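Designed protein (Trypanosoma brucei, PDB 6IEV) is of unknown function but was made as a designed protein on the thioredoxin fold, without the cysteines that thioredoxin redox chemistry needs. Local coordinates at residues 37-42 with 69-74; 41-46 with 96-101; 45-50 with 74-79. All blocks are in the same frame, centred on the assembly; numbering follows the deposited sequence.

Contact 1: 37-42 with 69-74; sequences SNRISV and DVDTYS
Arg39 reaches across to Asp71 and holds its carboxylate with two nitrogens, side-on. Its CB rests 3.6 Å from the backbone carbonyl O of Asp69. CG, anti to the carbonyl carbon (chi1 -63°), follows past the same oxygen, and CD comes up to the carboxylate, 3.5 Å from Asp71 OD2. The chain then bends at chi3 (68°), which turns the guanidinium edge toward the acid. NE gives an almost straight bond of 2.7 Å to Asp71 OD2 on its syn side, and NH2 gives a second, 3.0 Å long, to Asp71 OD1, which it meets from above the carboxylate plane. Both oxygens lie close to the guanidinium plane, yet the two flat groups are tilted 33° against each other. NH2 also bonds to Pro68 O, so the rotation of the group is fixed from two directions; at the tip, NH1 lies 3.8 Å from Asp69 CA, and that residue sits over one guanidinium face.

Behind this salt bridge run strands 40-46 and 70-76, side by side and parallel, the two strands of a beta-alpha-beta crossover whose connecting helix is 53-66, as the thioredoxin fold requires. Backbone bonds link Asp71 N to Ile40 O, Val42 N to Asp71 O and Tyr73 N to Val42 O, while Ile40 N to Asp69 O is weak.

On the face that carries Ile40, Val42 and Val70, Val70 spreads its methyls between two neighbours: its CG2 meets Ile40 CG2 at 4.0 Å, and its CG1 meets Val42 CG2 at 3.9 Å. Leu63 of helix 53-66 packs on Val70 too. On the other face Ser41 CB sits at the edge of the Tyr73 ring, 3.8 Å from CE2.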
loop_
_atom_site.group_PDB
_atom_site.type_symbol
_atom_site.label_atom_id
_atom_site.label_comp_id
_atom_site.label_asym_id
_atom_site.label_seq_id
_atom_site.Cartn_x
_atom_site.Cartn_y
_atom_site.Cartn_z
ATOM N N SER A 37 -12.315 2.522 -20.204
ATOM C CA SER A 37 -12.174 1.248 -19.517
ATOM C C SER A 37 -13.060 1.195 -18.275
ATOM O O SER A 37 -13.476 2.219 -17.721
ATOM C CB SER A 37 -10.719 1.027 -19.094
ATOM O OG SER A 37 -10.664 0.302 -17.887
ATOM N N ASN A 38 -13.337 -0.028 -17.826
ATOM C CA ASN A 38 -14.079 -0.224 -16.590
ATOM C C ASN A 38 -13.179 -0.265 -15.365
ATOM O O ASN A 38 -13.686 -0.326 -14.241
ATOM C CB ASN A 38 -14.909 -1.505 -16.673
ATOM C CG ASN A 38 -16.303 -1.252 -17.204
ATOM O OD1 ASN A 38 -16.751 -1.907 -18.149
ATOM N ND2 ASN A 38 -16.996 -0.284 -16.605
ATOM N N ARG A 39 -11.865 -0.165 -15.542
ATOM C CA ARG A 39 -10.991 0.172 -14.434
ATOM C C ARG A 39 -11.192 1.622 -14.007
ATOM O O ARG A 39 -11.787 2.435 -14.713
ATOM C CB ARG A 39 -9.530 -0.058 -14.812
ATOM C CG ARG A 39 -9.203 -1.511 -15.113
ATOM C CD ARG A 39 -7.975 -1.653 -16.010
ATOM N NE ARG A 39 -6.735 -1.240 -15.349
ATOM C CZ ARG A 39 -6.058 -1.988 -14.485
ATOM N NH1 ARG A 39 -6.490 -3.205 -14.174
ATOM N NH2 ARG A 39 -4.944 -1.526 -13.936
ATOM N N ILE A 40 -10.719 1.926 -12.810
ATOM C CA ILE A 40 -10.755 3.279 -12.279
ATOM C C ILE A 40 -9.519 4.016 -12.776
ATOM O O ILE A 40 -8.390 3.520 -12.652
ATOM C CB ILE A 40 -10.830 3.267 -10.747
ATOM C CG1 ILE A 40 -12.206 2.760 -10.304
ATOM C CG2 ILE A 40 -10.525 4.642 -10.169
ATOM C CD1 ILE A 40 -12.485 3.006 -8.848
ATOM N N SER A 41 -9.738 5.179 -13.379
ATOM C CA SER A 41 -8.675 6.047 -13.851
ATOM C C SER A 41 -8.555 7.272 -12.947
ATOM O O SER A 41 -9.563 7.886 -12.575
ATOM C CB SER A 41 -8.951 6.492 -15.294
ATOM O OG SER A 41 -9.576 5.465 -16.046
ATOM N N VAL A 42 -7.325 7.654 -12.631
ATOM C CA VAL A 42 -7.047 8.882 -11.897
ATOM C C VAL A 42 -6.213 9.795 -12.782
ATOM O O VAL A 42 -5.124 9.410 -13.224
ATOM C CB VAL A 42 -6.295 8.600 -10.592
ATOM C CG1 VAL A 42 -6.037 9.917 -9.877
ATOM C CG2 VAL A 42 -7.057 7.581 -9.724
ATOM N N ASP A 69 -6.129 -2.162 -9.569
ATOM C CA ASP A 69 -7.100 -1.886 -10.616
ATOM C C ASP A 69 -7.242 -0.402 -10.914
ATOM O O ASP A 69 -8.294 0.031 -11.410
ATOM C CB ASP A 69 -8.451 -2.483 -10.219
ATOM C CG ASP A 69 -8.416 -3.998 -10.141
ATOM O OD1 ASP A 69 -7.850 -4.543 -9.162
ATOM O OD2 ASP A 69 -8.955 -4.645 -11.067
ATOM N N VAL A 70 -6.208 0.389 -10.645
ATOM C CA VAL A 70 -6.272 1.836 -10.791
ATOM C C VAL A 70 -5.193 2.253 -11.776
ATOM O O VAL A 70 -4.033 1.853 -11.634
ATOM C CB VAL A 70 -6.119 2.547 -9.435
ATOM C CG1 VAL A 70 -5.629 3.961 -9.618
ATOM C CG2 VAL A 70 -7.458 2.546 -8.725
ATOM N N ASP A 71 -5.578 3.028 -12.788
ATOM C CA ASP A 71 -4.613 3.617 -13.709
ATOM C C ASP A 71 -4.523 5.117 -13.467
ATOM O O ASP A 71 -5.524 5.772 -13.173
ATOM C CB ASP A 71 -4.984 3.315 -15.167
ATOM C CG ASP A 71 -5.060 1.795 -15.456
ATOM O OD1 ASP A 71 -4.085 1.062 -15.154
ATOM O OD2 ASP A 71 -6.100 1.341 -15.989
ATOM N N THR A 72 -3.311 5.646 -13.543
ATOM C CA THR A 72 -3.067 7.047 -13.265
ATOM C C THR A 72 -2.566 7.723 -14.531
ATOM O O THR A 72 -1.774 7.145 -15.282
ATOM C CB THR A 72 -2.059 7.220 -12.103
ATOM O OG1 THR A 72 -0.778 6.669 -12.454
ATOM C CG2 THR A 72 -2.581 6.525 -10.829
ATOM N N TYR A 73 -3.002 8.969 -14.734
ATOM C CA TYR A 73 -2.689 9.723 -15.941
ATOM C C TYR A 73 -2.356 11.161 -15.573
ATOM O O TYR A 73 -2.820 11.686 -14.554
ATOM C CB TYR A 73 -3.853 9.692 -16.951
ATOM C CG TYR A 73 -4.254 8.279 -17.365
ATOM C CD1 TYR A 73 -3.567 7.607 -18.382
ATOM C CD2 TYR A 73 -5.307 7.616 -16.732
ATOM C CE1 TYR A 73 -3.922 6.328 -18.769
ATOM C CE2 TYR A 73 -5.667 6.322 -17.106
ATOM C CZ TYR A 73 -4.974 5.690 -18.126
ATOM O OH TYR A 73 -5.335 4.423 -18.515
ATOM N N SER A 74 -1.549 11.780 -16.429
ATOM C CA SER A 74 -1.100 13.155 -16.283
ATOM C C SER A 74 -1.437 13.939 -17.551
ATOM O O SER A 74 -1.093 13.516 -18.660
ATOM C CB SER A 74 0.420 13.184 -16.058
ATOM O OG SER A 74 0.827 14.463 -15.619
#

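Contact 2: 41-46 with 96-101; sequences SVIVFT and VIEKGG
This is an antiparallel strand pairing at the centre of the thioredoxin fold: strand 40-46, in the middle of the mixed sheet, takes strand 94-99 as its antiparallel neighbour, and every residue that touches across the seam is buried. Two hydrogen-bonded pairs frame a non-hydrogen-bonded one. Ser41 and Glu98 exchange both of their bonds, each 2.8 Å from N to O; Ile43 and Val96 do the same, with Ile43 N to Val96 O at 2.9 Å and Val96 N to Ile43 O at 2.8 Å.

The pair between them, Val42 and Ile97, puts its side chains on the face that packs against helix 112-123, where Leu115 touches both; Leu60 of helix 53-66 also reaches Val42. They scarcely reach each other, with Val42 CG2 still 4.5 Å from Ile97 CG1.

The opposite face carries Ser41, Ile43, Phe45, Val96 and Glu98. Ile43 leans across toward strand 94-99, so that its CD1 comes loosely up to Glu98 CG. The acid itself is buried, but Tyr87 OH bonds to its OE2 and Thr35 OG1 adds a weak bond, so that this oxygen is provided for. Further on lies Phe45, with Ile89 packed against both it and Val96. With CG anti to the carbonyl carbon (chi1 -67°), the Phe45 ring leans toward strand 94-99, and its CE1 meets Val96 CG2 at 3.7 Å.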
loop_
_atom_site.group_PDB
_atom_site.type_symbol
_atom_site.label_atom_id
_atom_site.label_comp_id
_atom_site.label_asym_id
_atom_site.label_seq_id
_atom_site.Cartn_x
_atom_site.Cartn_y
_atom_site.Cartn_z
ATOM N N SER A 41 -9.738 5.179 -13.379
ATOM C CA SER A 41 -8.675 6.047 -13.851
ATOM C C SER A 41 -8.555 7.272 -12.947
ATOM O O SER A 41 -9.563 7.886 -12.575
ATOM C CB SER A 41 -8.951 6.492 -15.294
ATOM O OG SER A 41 -9.576 5.465 -16.046
ATOM N N VAL A 42 -7.325 7.654 -12.631
ATOM C CA VAL A 42 -7.047 8.882 -11.897
ATOM C C VAL A 42 -6.213 9.795 -12.782
ATOM O O VAL A 42 -5.124 9.410 -13.224
ATOM C CB VAL A 42 -6.295 8.600 -10.592
ATOM C CG1 VAL A 42 -6.037 9.917 -9.877
ATOM C CG2 VAL A 42 -7.057 7.581 -9.724
ATOM N N ILE A 43 -6.705 11.004 -13.034
ATOM C CA ILE A 43 -6.059 11.932 -13.960
ATOM C C ILE A 43 -5.696 13.193 -13.200
ATOM O O ILE A 43 -6.553 13.800 -12.551
ATOM C CB ILE A 43 -6.962 12.282 -15.156
ATOM C CG1 ILE A 43 -7.609 11.023 -15.719
ATOM C CG2 ILE A 43 -6.174 13.041 -16.225
ATOM C CD1 ILE A 43 -9.033 11.276 -16.185
ATOM N N VAL A 44 -4.438 13.583 -13.275
ATOM C CA VAL A 44 -3.998 14.851 -12.724
ATOM C C VAL A 44 -3.845 15.835 -13.883
ATOM O O VAL A 44 -3.195 15.530 -14.894
ATOM C CB VAL A 44 -2.694 14.703 -11.920
ATOM C CG1 VAL A 44 -1.520 14.343 -12.803
ATOM C CG2 VAL A 44 -2.400 15.980 -11.172
ATOM N N PHE A 45 -4.500 16.984 -13.762
ATOM C CA PHE A 45 -4.372 18.087 -14.714
ATOM C C PHE A 45 -3.441 19.123 -14.106
ATOM O O PHE A 45 -3.795 19.743 -13.102
ATOM C CB PHE A 45 -5.736 18.726 -14.997
ATOM C CG PHE A 45 -6.688 17.832 -15.739
ATOM C CD1 PHE A 45 -7.418 16.854 -15.065
ATOM C CD2 PHE A 45 -6.854 17.965 -17.114
ATOM C CE1 PHE A 45 -8.295 16.021 -15.754
ATOM C CE2 PHE A 45 -7.721 17.148 -17.806
ATOM C CZ PHE A 45 -8.443 16.169 -17.134
ATOM N N THR A 46 -2.293 19.361 -14.744
ATOM C CA THR A 46 -1.251 20.210 -14.178
ATOM C C THR A 46 -0.752 21.214 -15.205
ATOM O O THR A 46 -1.154 21.206 -16.370
ATOM C CB THR A 46 -0.039 19.413 -13.681
ATOM O OG1 THR A 46 0.569 18.734 -14.788
ATOM C CG2 THR A 46 -0.446 18.428 -12.635
ATOM N N VAL A 96 -9.031 14.143 -11.234
ATOM C CA VAL A 96 -10.333 13.611 -11.616
ATOM C C VAL A 96 -10.278 12.092 -11.511
ATOM O O VAL A 96 -9.294 11.470 -11.931
ATOM C CB VAL A 96 -10.721 14.034 -13.043
ATOM C CG1 VAL A 96 -12.008 13.336 -13.469
ATOM C CG2 VAL A 96 -10.862 15.572 -13.135
ATOM N N ILE A 97 -11.310 11.498 -10.927
ATOM C CA ILE A 97 -11.421 10.049 -10.838
ATOM C C ILE A 97 -12.559 9.601 -11.735
ATOM O O ILE A 97 -13.691 10.073 -11.587
ATOM C CB ILE A 97 -11.633 9.582 -9.391
ATOM C CG1 ILE A 97 -10.516 10.140 -8.514
ATOM C CG2 ILE A 97 -11.652 8.059 -9.326
ATOM C CD1 ILE A 97 -10.692 9.831 -7.044
ATOM N N GLU A 98 -12.271 8.670 -12.644
ATOM C CA GLU A 98 -13.244 8.227 -13.626
ATOM C C GLU A 98 -13.327 6.709 -13.648
ATOM O O GLU A 98 -12.364 6.008 -13.327
ATOM C CB GLU A 98 -12.890 8.731 -15.023
ATOM C CG GLU A 98 -13.067 10.237 -15.189
ATOM C CD GLU A 98 -13.799 10.604 -16.464
ATOM O OE1 GLU A 98 -14.708 11.459 -16.404
ATOM O OE2 GLU A 98 -13.463 10.035 -17.523
ATOM N N LYS A 99 -14.483 6.210 -14.071
ATOM C CA LYS A 99 -14.670 4.790 -14.328
ATOM C C LYS A 99 -15.708 4.657 -15.428
ATOM O O LYS A 99 -16.758 5.298 -15.360
ATOM C CB LYS A 99 -15.110 4.049 -13.064
ATOM C CG LYS A 99 -15.443 2.586 -13.267
ATOM C CD LYS A 99 -15.491 1.850 -11.929
ATOM C CE LYS A 99 -16.554 0.749 -11.936
ATOM N NZ LYS A 99 -16.226 -0.360 -12.876
ATOM N N GLY A 100 -15.383 3.892 -16.463
ATOM C CA GLY A 100 -16.299 3.761 -17.591
ATOM C C GLY A 100 -16.739 5.081 -18.184
ATOM O O GLY A 100 -17.916 5.245 -18.542
ATOM N N GLY A 101 -15.826 6.048 -18.274
ATOM C CA GLY A 101 -16.136 7.338 -18.854
ATOM C C GLY A 101 -16.977 8.256 -17.992
ATOM O O GLY A 101 -17.249 9.388 -18.405
#

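Contact 3: 45-50 with 74-79; sequences FTLPDS and SVDTST
Ser74 and Thr46 face each other loosely, their hydroxyls OG and OG1 too far apart to bond, and from here the parallel pairing of strands 40-46 and 70-76 runs out to its end. Next comes Val75. Its O accepts from Thr46 N at 3.0 Å, and its side chain lies alongside that of Phe45, pointing the same way, with CB and CG1 both 3.9 Å from ring atom CD2.

Asp76 closes the strand. With CG anti to the backbone N (chi1 170°), its carboxylate swings forward over the turn that follows, where OD1 takes two bonds from Ser78: one from N, 2.8 Å, and one from OG, 2.9 Å. Both donors come from the same face of the carboxylate, OG on the syn side and N from further above the plane. The bond from Ser78 N to Asp76 OD1 makes an Asx turn at the end of the strand.

Thr77, inside this turn, still faces the first strand. Thr77 N gives a 2.9 Å bond to Thr46 O, and its OG1 adds a weak one to the same oxygen, so a single carbonyl at the strand end is met twice. The other branch, CG2, points to Phe45 and lies at the edge of its ring, near the ring plane. Leu47 crosses Thr77 at about a right angle, and its CD2 reaches OG1 at 3.3 Å. Ser78 finishes the contact: its CB takes the same leucine methyl, and its OG stands near Pro48 CD.

Around this end of the sheet, helix 81-86 supplies Ala83 against Val75 and Arg84 against Thr77; on the far side of strand 40-46, Phe45 bonds through its backbone to Thr94 of strand 94-99, and beyond strand 70-76 Ser74 bonds to His23 of strand 23-24.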
loop_
_atom_site.group_PDB
_atom_site.type_symbol
_atom_site.label_atom_id
_atom_site.label_comp_id
_atom_site.label_asym_id
_atom_site.label_seq_id
_atom_site.Cartn_x
_atom_site.Cartn_y
_atom_site.Cartn_z
ATOM N N PHE A 45 -4.500 16.984 -13.762
ATOM C CA PHE A 45 -4.372 18.087 -14.714
ATOM C C PHE A 45 -3.441 19.123 -14.106
ATOM O O PHE A 45 -3.795 19.743 -13.102
ATOM C CB PHE A 45 -5.736 18.726 -14.997
ATOM C CG PHE A 45 -6.688 17.832 -15.739
ATOM C CD1 PHE A 45 -7.418 16.854 -15.065
ATOM C CD2 PHE A 45 -6.854 17.965 -17.114
ATOM C CE1 PHE A 45 -8.295 16.021 -15.754
ATOM C CE2 PHE A 45 -7.721 17.148 -17.806
ATOM C CZ PHE A 45 -8.443 16.169 -17.134
ATOM N N THR A 46 -2.293 19.361 -14.744
ATOM C CA THR A 46 -1.251 20.210 -14.178
ATOM C C THR A 46 -0.752 21.214 -15.205
ATOM O O THR A 46 -1.154 21.206 -16.370
ATOM C CB THR A 46 -0.039 19.413 -13.681
ATOM O OG1 THR A 46 0.569 18.734 -14.788
ATOM C CG2 THR A 46 -0.446 18.428 -12.635
ATOM N N LEU A 47 0.124 22.093 -14.724
ATOM C CA LEU A 47 0.962 23.018 -15.472
ATOM C C LEU A 47 2.407 22.542 -15.454
ATOM O O LEU A 47 2.782 21.728 -14.602
ATOM C CB LEU A 47 0.834 24.432 -14.897
ATOM C CG LEU A 47 -0.431 25.029 -15.516
ATOM C CD1 LEU A 47 -0.655 26.473 -15.086
ATOM C CD2 LEU A 47 -0.398 24.897 -17.045
ATOM N N PRO A 48 3.259 23.004 -16.402
ATOM C CA PRO A 48 4.531 22.304 -16.638
ATOM C C PRO A 48 5.394 22.148 -15.396
ATOM O O PRO A 48 5.617 21.008 -14.963
ATOM C CB PRO A 48 5.229 23.187 -17.683
ATOM C CG PRO A 48 4.528 24.516 -17.598
ATOM C CD PRO A 48 3.113 24.161 -17.303
ATOM N N ASP A 49 5.876 23.247 -14.794
ATOM C CA ASP A 49 6.811 23.123 -13.676
ATOM C C ASP A 49 6.358 24.032 -12.535
ATOM O O ASP A 49 6.784 25.180 -12.374
ATOM C CB ASP A 49 8.235 23.372 -14.112
ATOM C CG ASP A 49 8.908 22.094 -14.630
ATOM O OD1 ASP A 49 8.778 21.791 -15.838
ATOM O OD2 ASP A 49 9.560 21.386 -13.831
ATOM N N SER A 50 5.442 23.482 -11.749
ATOM C CA SER A 50 4.961 24.030 -10.496
ATOM C C SER A 50 5.691 23.321 -9.370
ATOM O O SER A 50 6.072 22.148 -9.467
ATOM C CB SER A 50 3.458 23.839 -10.303
ATOM O OG SER A 50 2.839 24.839 -9.497
ATOM N N SER A 74 -1.549 11.780 -16.429
ATOM C CA SER A 74 -1.100 13.155 -16.283
ATOM C C SER A 74 -1.437 13.939 -17.551
ATOM O O SER A 74 -1.093 13.516 -18.660
ATOM C CB SER A 74 0.420 13.184 -16.058
ATOM O OG SER A 74 0.827 14.463 -15.619
ATOM N N VAL A 75 -2.049 15.109 -17.398
ATOM C CA VAL A 75 -2.409 15.922 -18.550
ATOM C C VAL A 75 -1.848 17.322 -18.349
ATOM O O VAL A 75 -2.259 18.033 -17.427
ATOM C CB VAL A 75 -3.927 15.967 -18.764
ATOM C CG1 VAL A 75 -4.260 16.992 -19.877
ATOM C CG2 VAL A 75 -4.437 14.565 -19.095
ATOM N N ASP A 76 -0.919 17.723 -19.205
ATOM C CA ASP A 76 -0.398 19.083 -19.132
ATOM C C ASP A 76 -1.383 20.020 -19.834
ATOM O O ASP A 76 -1.457 20.030 -21.065
ATOM C CB ASP A 76 0.994 19.137 -19.758
ATOM C CG ASP A 76 1.514 20.577 -19.956
ATOM O OD1 ASP A 76 0.869 21.564 -19.521
ATOM O OD2 ASP A 76 2.576 20.718 -20.596
ATOM N N THR A 77 -2.109 20.838 -19.061
ATOM C CA THR A 77 -3.135 21.685 -19.662
ATOM C C THR A 77 -2.558 22.749 -20.584
ATOM O O THR A 77 -3.294 23.255 -21.439
ATOM C CB THR A 77 -4.005 22.392 -18.613
ATOM O OG1 THR A 77 -3.212 23.320 -17.868
ATOM C CG2 THR A 77 -4.644 21.392 -17.690
ATOM N N SER A 78 -1.282 23.118 -20.431
ATOM C CA SER A 78 -0.752 24.192 -21.272
ATOM C C SER A 78 -0.557 23.736 -22.710
ATOM O O SER A 78 -0.460 24.583 -23.599
ATOM C CB SER A 78 0.571 24.733 -20.720
ATOM O OG SER A 78 1.647 23.904 -21.112
ATOM N N THR A 79 -0.419 22.428 -22.944
ATOM C CA THR A 79 -0.370 21.860 -24.289
ATOM C C THR A 79 -1.608 21.040 -24.655
ATOM O O THR A 79 -1.659 20.481 -25.751
ATOM C CB THR A 79 0.888 20.999 -24.445
ATOM O OG1 THR A 79 0.967 20.053 -23.364
ATOM C CG2 THR A 79 2.127 21.875 -24.434
#

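In the fold
Strand 40-46 is common to all three contacts. Contacts 1 and 3 are the two ends of its parallel pairing with strand 70-76, their centres about 18 Å apart on opposite sides of the chain's centre; contact 2 lies across its other edge, about 7 Å from contact 1 and 14 Å from contact 3, centre to centre. Val44 ties them together: its N is 2.8 Å from Tyr73 O of contact 1, and its O is 2.8 Å from Val75 N of contact 3, both probable hydrogen bonds. No ligand marks a site at these contacts. Contact 3 leads into the loop before helix 53-66, probably where thioredoxins carry their CXXC motif; this sequence has no cysteine.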